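Local coordinates for dTDP-4-dehydrorhamnose 3,5-epimerase (Sulfolobus tokodaii, PDB 2B9U), which probably catalyses the epimerisation of dTDP-6-deoxy-D-xylo-4-hexulose at C3' and C5' in dTDP-L-rhamnose biosynthesis, at residues K71-D82 / E101-I112. Residues are numbered along the deposited sequence; the frame is centred on the assembly and turned at random.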
# COMPACT_ATOMS: atom_id res chain seq x y z
N LYS A 71 -12.14 5.46 -0.11
CA LYS A 71 -10.68 5.68 -0.07
C LYS A 71 -10.13 5.54 1.36
O LYS A 71 -10.69 6.10 2.31
CB LYS A 71 -10.33 7.08 -0.60
CG LYS A 71 -10.69 7.30 -2.09
CD LYS A 71 -10.41 8.70 -2.54
CE LYS A 71 -11.16 9.02 -3.84
NZ LYS A 71 -11.17 10.50 -4.13
N ILE A 72 -9.06 4.76 1.48
CA ILE A 72 -8.28 4.69 2.71
C ILE A 72 -6.94 5.34 2.41
O ILE A 72 -6.19 4.87 1.54
CB ILE A 72 -8.04 3.22 3.19
CG1 ILE A 72 -9.33 2.41 3.16
CG2 ILE A 72 -7.41 3.22 4.58
CD1 ILE A 72 -9.11 0.91 3.34
N ILE A 73 -6.66 6.44 3.11
CA ILE A 73 -5.49 7.24 2.86
C ILE A 73 -4.44 6.95 3.93
O ILE A 73 -4.74 6.98 5.13
CB ILE A 73 -5.84 8.77 2.89
CG1 ILE A 73 -7.02 9.08 1.94
CG2 ILE A 73 -4.60 9.63 2.63
CD1 ILE A 73 -6.84 8.68 0.42
N PHE A 74 -3.21 6.71 3.48
CA PHE A 74 -2.13 6.28 4.36
C PHE A 74 -0.85 7.01 3.92
O PHE A 74 -0.61 7.20 2.72
CB PHE A 74 -2.02 4.73 4.30
CG PHE A 74 -0.83 4.15 5.04
CD1 PHE A 74 -0.66 4.36 6.41
CD2 PHE A 74 0.11 3.38 4.36
CE1 PHE A 74 0.43 3.81 7.09
CE2 PHE A 74 1.20 2.83 5.04
CZ PHE A 74 1.37 3.05 6.40
N VAL A 75 -0.08 7.47 4.90
CA VAL A 75 1.13 8.27 4.69
C VAL A 75 2.38 7.62 5.30
O VAL A 75 2.75 7.93 6.45
CB VAL A 75 0.95 9.73 5.22
CG1 VAL A 75 2.17 10.61 4.86
CG2 VAL A 75 -0.35 10.34 4.65
N PRO A 76 3.01 6.68 4.57
CA PRO A 76 4.25 6.05 5.04
C PRO A 76 5.48 6.97 5.12
O PRO A 76 6.44 6.62 5.82
CB PRO A 76 4.48 4.90 4.04
CG PRO A 76 3.71 5.29 2.84
CD PRO A 76 2.54 6.08 3.30
N LYS A 77 5.49 8.10 4.40
CA LYS A 77 6.58 9.08 4.52
C LYS A 77 6.02 10.51 4.45
O LYS A 77 5.18 10.79 3.63
CB LYS A 77 7.65 8.86 3.45
CG LYS A 77 8.93 9.73 3.61
CD LYS A 77 10.01 9.31 2.61
CE LYS A 77 11.42 9.80 3.02
NZ LYS A 77 11.52 11.30 2.97
N GLY A 78 6.49 11.38 5.34
CA GLY A 78 6.06 12.78 5.36
C GLY A 78 4.84 13.05 6.24
O GLY A 78 4.53 12.29 7.17
N ARG A 79 4.14 14.13 5.89
CA ARG A 79 3.07 14.70 6.70
C ARG A 79 2.11 15.37 5.73
O ARG A 79 2.53 16.20 4.91
CB ARG A 79 3.60 15.82 7.61
CG ARG A 79 4.47 15.43 8.79
CD ARG A 79 4.88 16.70 9.57
NE ARG A 79 3.73 17.40 10.18
CZ ARG A 79 3.63 18.72 10.37
NH1 ARG A 79 4.58 19.56 9.95
NH2 ARG A 79 2.54 19.22 10.95
N ILE A 80 0.83 15.02 5.82
CA ILE A 80 -0.17 15.72 5.01
C ILE A 80 -1.32 16.23 5.89
O ILE A 80 -1.59 15.67 6.96
CB ILE A 80 -0.74 14.83 3.86
CG1 ILE A 80 -1.68 13.73 4.42
CG2 ILE A 80 0.39 14.26 3.01
CD1 ILE A 80 -2.50 13.00 3.35
N LEU A 81 -1.99 17.29 5.46
CA LEU A 81 -3.26 17.67 6.04
C LEU A 81 -4.30 17.14 5.07
O LEU A 81 -4.45 17.66 3.98
CB LEU A 81 -3.41 19.20 6.18
CG LEU A 81 -4.78 19.68 6.72
CD1 LEU A 81 -5.06 19.13 8.13
CD2 LEU A 81 -4.87 21.21 6.70
N ASP A 82 -4.99 16.10 5.49
CA ASP A 82 -5.94 15.41 4.66
C ASP A 82 -7.37 15.89 4.93
O ASP A 82 -7.74 16.11 6.08
CB ASP A 82 -5.85 13.92 4.94
CG ASP A 82 -6.39 13.11 3.82
OD1 ASP A 82 -5.87 13.28 2.70
OD2 ASP A 82 -7.34 12.35 4.04
N GLU A 101 -4.50 15.26 10.17
CA GLU A 101 -3.10 15.10 9.84
C GLU A 101 -2.71 13.64 9.85
O GLU A 101 -2.78 12.94 10.88
CB GLU A 101 -2.18 15.89 10.79
CG GLU A 101 -0.76 16.03 10.21
CD GLU A 101 0.17 16.88 11.05
OE1 GLU A 101 -0.30 17.85 11.71
OE2 GLU A 101 1.38 16.58 11.05
N LEU A 102 -2.32 13.16 8.67
CA LEU A 102 -1.79 11.81 8.52
C LEU A 102 -0.33 11.97 8.20
O LEU A 102 0.05 12.84 7.43
CB LEU A 102 -2.55 11.05 7.41
CG LEU A 102 -4.08 11.08 7.51
CD1 LEU A 102 -4.73 10.47 6.27
CD2 LEU A 102 -4.60 10.37 8.80
N ASN A 103 0.50 11.15 8.83
CA ASN A 103 1.94 11.32 8.73
C ASN A 103 2.66 10.01 9.05
O ASN A 103 2.03 9.04 9.48
CB ASN A 103 2.44 12.50 9.60
CG ASN A 103 2.09 12.36 11.09
OD1 ASN A 103 2.26 11.31 11.68
ND2 ASN A 103 1.64 13.46 11.69
N GLU A 104 3.97 9.98 8.82
CA GLU A 104 4.77 8.80 9.10
C GLU A 104 5.02 8.58 10.60
O GLU A 104 5.41 7.49 11.00
CB GLU A 104 6.10 8.87 8.35
CG GLU A 104 7.05 9.99 8.80
CD GLU A 104 8.35 9.97 8.01
OE1 GLU A 104 8.56 10.90 7.20
OE2 GLU A 104 9.14 9.01 8.17
N GLU A 105 4.80 9.61 11.41
CA GLU A 105 4.98 9.53 12.87
C GLU A 105 3.84 8.75 13.51
O GLU A 105 4.08 7.93 14.39
CB GLU A 105 5.06 10.93 13.52
CG GLU A 105 4.77 10.93 15.04
CD GLU A 105 4.40 12.30 15.59
OE1 GLU A 105 5.28 13.18 15.65
OE2 GLU A 105 3.22 12.50 15.98
N ASN A 106 2.62 9.04 13.07
CA ASN A 106 1.44 8.36 13.60
C ASN A 106 1.02 7.08 12.85
O ASN A 106 0.46 6.16 13.45
CB ASN A 106 0.25 9.32 13.85
CG ASN A 106 -0.32 10.02 12.58
OD1 ASN A 106 -0.24 9.53 11.45
ND2 ASN A 106 -0.95 11.17 12.80
N HIS A 107 1.33 7.03 11.55
CA HIS A 107 0.86 5.97 10.65
C HIS A 107 -0.66 5.79 10.69
O HIS A 107 -1.17 4.70 10.42
CB HIS A 107 1.56 4.63 10.93
CG HIS A 107 3.01 4.63 10.59
ND1 HIS A 107 3.47 4.63 9.29
CD2 HIS A 107 4.11 4.66 11.38
CE1 HIS A 107 4.79 4.66 9.29
NE2 HIS A 107 5.20 4.68 10.55
N TYR A 108 -1.39 6.86 11.04
CA TYR A 108 -2.86 6.84 10.99
C TYR A 108 -3.39 6.89 9.56
O TYR A 108 -2.71 7.37 8.62
CB TYR A 108 -3.48 8.02 11.77
CG TYR A 108 -3.23 8.06 13.28
CD1 TYR A 108 -2.85 6.93 13.99
CD2 TYR A 108 -3.42 9.24 13.99
CE1 TYR A 108 -2.64 6.97 15.36
CE2 TYR A 108 -3.21 9.29 15.36
CZ TYR A 108 -2.82 8.16 16.05
OH TYR A 108 -2.61 8.22 17.41
N MET A 109 -4.62 6.40 9.42
CA MET A 109 -5.31 6.29 8.14
C MET A 109 -6.68 6.92 8.29
O MET A 109 -7.24 6.93 9.37
CB MET A 109 -5.49 4.81 7.77
CG MET A 109 -4.23 4.11 7.26
SD MET A 109 -4.44 2.32 7.31
CE MET A 109 -4.05 2.00 9.04
N LEU A 110 -7.20 7.43 7.18
CA LEU A 110 -8.57 7.95 7.11
C LEU A 110 -9.30 7.12 6.09
O LEU A 110 -8.86 7.02 4.92
CB LEU A 110 -8.56 9.38 6.57
CG LEU A 110 -9.05 10.62 7.30
CD1 LEU A 110 -9.75 11.49 6.27
CD2 LEU A 110 -9.96 10.32 8.49
N TRP A 111 -10.43 6.54 6.52
CA TRP A 111 -11.38 5.94 5.59
C TRP A 111 -12.42 6.98 5.21
O TRP A 111 -13.07 7.61 6.08
CB TRP A 111 -12.04 4.70 6.19
CG TRP A 111 -13.41 4.36 5.61
CD1 TRP A 111 -14.63 4.51 6.23
CD2 TRP A 111 -13.70 3.81 4.30
NE1 TRP A 111 -15.64 4.09 5.39
CE2 TRP A 111 -15.10 3.67 4.20
CE3 TRP A 111 -12.90 3.45 3.20
CZ2 TRP A 111 -15.72 3.15 3.06
CZ3 TRP A 111 -13.53 2.93 2.05
CH2 TRP A 111 -14.93 2.79 2.00
N ILE A 112 -12.55 7.16 3.90
CA ILE A 112 -13.44 8.14 3.29
C ILE A 112 -14.42 7.41 2.34
O ILE A 112 -14.05 7.03 1.22
CB ILE A 112 -12.67 9.21 2.48
CG1 ILE A 112 -11.52 9.83 3.29
CG2 ILE A 112 -13.65 10.29 1.93
CD1 ILE A 112 -10.65 10.77 2.50
O HOH W 1 -0.08 7.55 7.94
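Two antiparallel pairings join residues 71-82 to 101-112: strand 71-75 runs against 109-112 with their axes at 164°, and, after the corner at Pro76, strand 79-82 runs against 101-103. Lys71 with Ile112, Ile73 with Leu110 and Ile80 with Leu102 are the hydrogen-bonded pairs. Near the corner a water accepts from Val75 N and lies close to Asn103 O and Tyr108 O.

Between the two pairings lies an aliphatic core. Leu102 CB abuts Val75 CG2 at 3.6 Å, while its CD1 reaches Ile73 CG2 at 3.7 Å, each pair of side chains crossing at about a right angle. Ile112 CD1 adds to Ile73 CG1; Leu110 CD1 comes within 3.4 Å of Asp82 OD2, whose partner oxygen OD1 is hydrogen-bonded to His118 NE2. On the face carrying Ile72 and Phe74, Met109 CG packs 3.7 Å from Phe74 CD1, and Met109 SD lies obliquely 5.1 Å from the centroid of the Phe74 ring, a Met-aromatic contact; the edge of the Trp111 ring receives Ile72 CG1.

At the far end Arg79, bent at chi3 (64°), turns its guanidinium side-on to Glu101: NE (2.6 Å) and NH2 (2.9 Å) both grip OE2, which lies in the guanidinium plane but is approached from above its own carboxylate plane. Asn103 ND2 is a third donor to this oxygen. An alanine in place of the arginine is likely to leave the Glu101 carboxylate without its countercharge, with the Asn103 amide still on OE2 but less to hold the group from turning. Glu104 OE1 receives Gly78 N at 2.8 Å, and Glu104 N returns a bond to Gly78 O, tying the two turns together.

Phe74 and His107 also pack on Met49 of the second subunit. Segment 71-82 turns the corner at Pro76 and its partner crosses through the loop 104-108, each linking the two antiparallel sheets of the flattened, jelly-roll-like barrel of this cupin-clan enzyme.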